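Local coordinates for organic hydroperoxide resistance protein (Elizabethkingia anophelis NUHP1, PDB 6D9N), which probably detoxifies organic hydroperoxides by reducing them at a pair of redox-active cysteines, as in other members of the OsmC/Ohr family, at residues V73-S76 with A77-K80. Sequence-based numbering, arbitrary orientation. Where two conformers were deposited one is given.
Sequences VIKS and AKIK
The flat carbonyl group of K75 is gripped from opposite faces by two nitrogens of K78. On one face, the backbone N of K78 donates a hydrogen bond to K75 O at 3.2 Å from above the carbonyl plane, 72° out of it. From the other, the ammonium NZ of K78 donates to K75 O at 2.8 Å, tilted 25° from the plane. Bends at chi2 and chi4 curl the K78 chain back over the helix end so that NZ can reach this oxygen, and its positive charge probably adds to the polarisation of the carbonyl.

The neighbouring turn keeps helical bonding, with A77 N donating to V73 O at 3.1 Å. K78 then leaves the helix with positive phi, forming a Schellman motif whose inner bond is that from K78 N to K75 O. The outer bond, from I79 N to I74 O, is weak at 3.5 Å but nearly straight (165°). A water donates to both I74 O (3.1 Å) and I79 O (2.9 Å), bridging the last turn to the outgoing chain.

Beside these polar links, the methyl CG2 of I74 meets CG2 of I79 at 3.7 Å, the two side chains running obliquely past each other. This CG2-CG2 contact, in the I79 conformer described here, is the apolar link commonly paired with a Schellman ending. S76 OG instead turns back along the helix to bond L72 O.

The contact ends helix 54-77 at the protein surface and begins the loop to strand 85-94. V73 and I74 pack on L121 of helix 115-128, V73 also touches K124, and I79 leans on E117 of that helix and on V113. At the subunit boundary, K75 NZ comes close to the like-charged NH2 of R23 of the second subunit.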
ATOM      1  N   VAL B  73      -8.493   4.833  17.852  1.00  9.08           N
ATOM      2  CA  VAL B  73      -9.171   6.059  18.273  1.00  9.27           C
ATOM      3  C   VAL B  73     -10.383   5.732  19.149  1.00  8.79           C
ATOM      4  O   VAL B  73     -10.611   6.366  20.181  1.00 10.04           O
ATOM      5  CB  VAL B  73      -9.553   6.881  17.025  1.00 11.21           C
ATOM      6  CG1 VAL B  73     -10.529   8.025  17.354  1.00 12.63           C
ATOM      7  CG2 VAL B  73      -8.311   7.423  16.345  1.00 11.82           C
ATOM      8  N   ILE B  74     -11.187   4.751  18.740  1.00  8.61           N
ATOM      9  CA  ILE B  74     -12.354   4.332  19.529  1.00  9.51           C
ATOM     10  C   ILE B  74     -11.939   3.879  20.928  1.00  9.77           C
ATOM     11  O   ILE B  74     -12.547   4.275  21.938  1.00 10.46           O
ATOM     12  CB  ILE B  74     -13.119   3.235  18.766  1.00  9.02           C
ATOM     13  CG1 ILE B  74     -13.845   3.839  17.569  1.00  8.94           C
ATOM     14  CG2 ILE B  74     -14.077   2.528  19.709  1.00  9.90           C
ATOM     15  CD1 ILE B  74     -14.396   2.773  16.597  1.00  9.59           C
ATOM     16  N   LYS B  75     -10.891   3.045  21.013  1.00 10.25           N
ATOM     17  CA  LYS B  75     -10.484   2.539  22.318  1.00 11.89           C
ATOM     18  C   LYS B  75      -9.901   3.650  23.172  1.00 12.03           C
ATOM     19  O   LYS B  75     -10.143   3.694  24.394  1.00 12.77           O
ATOM     20  CB  LYS B  75      -9.462   1.410  22.141  1.00 14.67           C
ATOM     21  CG  LYS B  75     -10.028   0.115  21.528  1.00 18.18           C
ATOM     22  CD  LYS B  75     -11.076  -0.574  22.425  1.00 22.19           C
ATOM     23  CE  LYS B  75     -11.686  -1.835  21.746  1.00 24.94           C
ATOM     24  NZ  LYS B  75     -12.897  -2.300  22.520  1.00 26.59           N
ATOM     25  N   SER B  76      -9.194   4.589  22.559  1.00 12.90           N
ATOM     26  CA  SER B  76      -8.639   5.703  23.319  1.00 13.05           C
ATOM     27  C   SER B  76      -9.742   6.569  23.912  1.00 13.51           C
ATOM     28  O   SER B  76      -9.568   7.149  24.994  1.00 14.95           O
ATOM     29  CB  SER B  76      -7.679   6.512  22.434  1.00 14.08           C
ATOM     30  OG  SER B  76      -6.554   5.708  22.055  1.00 16.19           O
ATOM     31  N   ALA B  77     -10.888   6.647  23.234  1.00 12.91           N
ATOM     32  CA  ALA B  77     -12.026   7.452  23.671  1.00 13.01           C
ATOM     33  C   ALA B  77     -12.940   6.708  24.636  1.00 12.05           C
ATOM     34  O   ALA B  77     -13.833   7.326  25.228  1.00 13.08           O
ATOM     35  CB  ALA B  77     -12.848   7.896  22.451  1.00 13.78           C
ATOM     36  N   LYS B  78     -12.755   5.412  24.802  1.00 12.02           N
ATOM     37  CA  LYS B  78     -13.605   4.615  25.680  1.00 13.65           C
ATOM     38  C   LYS B  78     -15.078   4.679  25.252  1.00 14.12           C
ATOM     39  O   LYS B  78     -15.982   4.611  26.088  1.00 15.38           O
ATOM     40  CB  LYS B  78     -13.347   4.915  27.168  1.00 16.08           C
ATOM     41  CG  LYS B  78     -12.004   4.257  27.595  1.00 18.83           C
ATOM     42  CD  LYS B  78     -12.178   2.678  27.645  1.00 20.88           C
ATOM     43  CE  LYS B  78     -10.925   1.808  27.425  1.00 21.43           C
ATOM     44  NZ  LYS B  78     -10.607   1.509  26.000  1.00 20.21           N
ATOM     45  N   ILE B  79     -15.360   4.771  23.926  1.00 15.20           N
ATOM     46  CA  ILE B  79     -16.723   4.846  23.376  0.54 16.04           C
ATOM     47  C   ILE B  79     -17.162   3.442  22.965  1.00 15.72           C
ATOM     48  O   ILE B  79     -16.407   2.724  22.275  1.00 17.99           O
ATOM     49  CB  ILE B  79     -16.808   5.846  22.198  0.54 17.84           C
ATOM     50  CG1 ILE B  79     -18.248   5.931  21.633  0.54 17.55           C
ATOM     51  CG2 ILE B  79     -15.841   5.479  21.114  0.54 18.98           C
ATOM     52  CD1 ILE B  79     -18.528   7.165  20.737  0.54 17.34           C
ATOM     53  N   LYS B  80     -18.381   3.053  23.340  1.00 13.71           N
ATOM     54  CA  LYS B  80     -18.964   1.781  22.925  1.00 12.93           C
ATOM     55  C   LYS B  80     -19.440   1.853  21.480  1.00 11.77           C
ATOM     56  O   LYS B  80     -20.216   2.745  21.119  1.00 12.28           O
ATOM     57  CB  LYS B  80     -20.177   1.462  23.806  1.00 14.07           C
ATOM     58  CG  LYS B  80     -20.843   0.146  23.496  1.00 15.77           C
ATOM     59  CD  LYS B  80     -22.105  -0.055  24.355  1.00 17.63           C
ATOM     60  CE  LYS B  80     -22.795  -1.361  24.028  1.00 20.04           C
ATOM     61  NZ  LYS B  80     -24.064  -1.510  24.814  1.00 21.67           N
TER
HETATM   62  O   HOH W   1     -13.816   1.762  23.250  1.00 22.77           O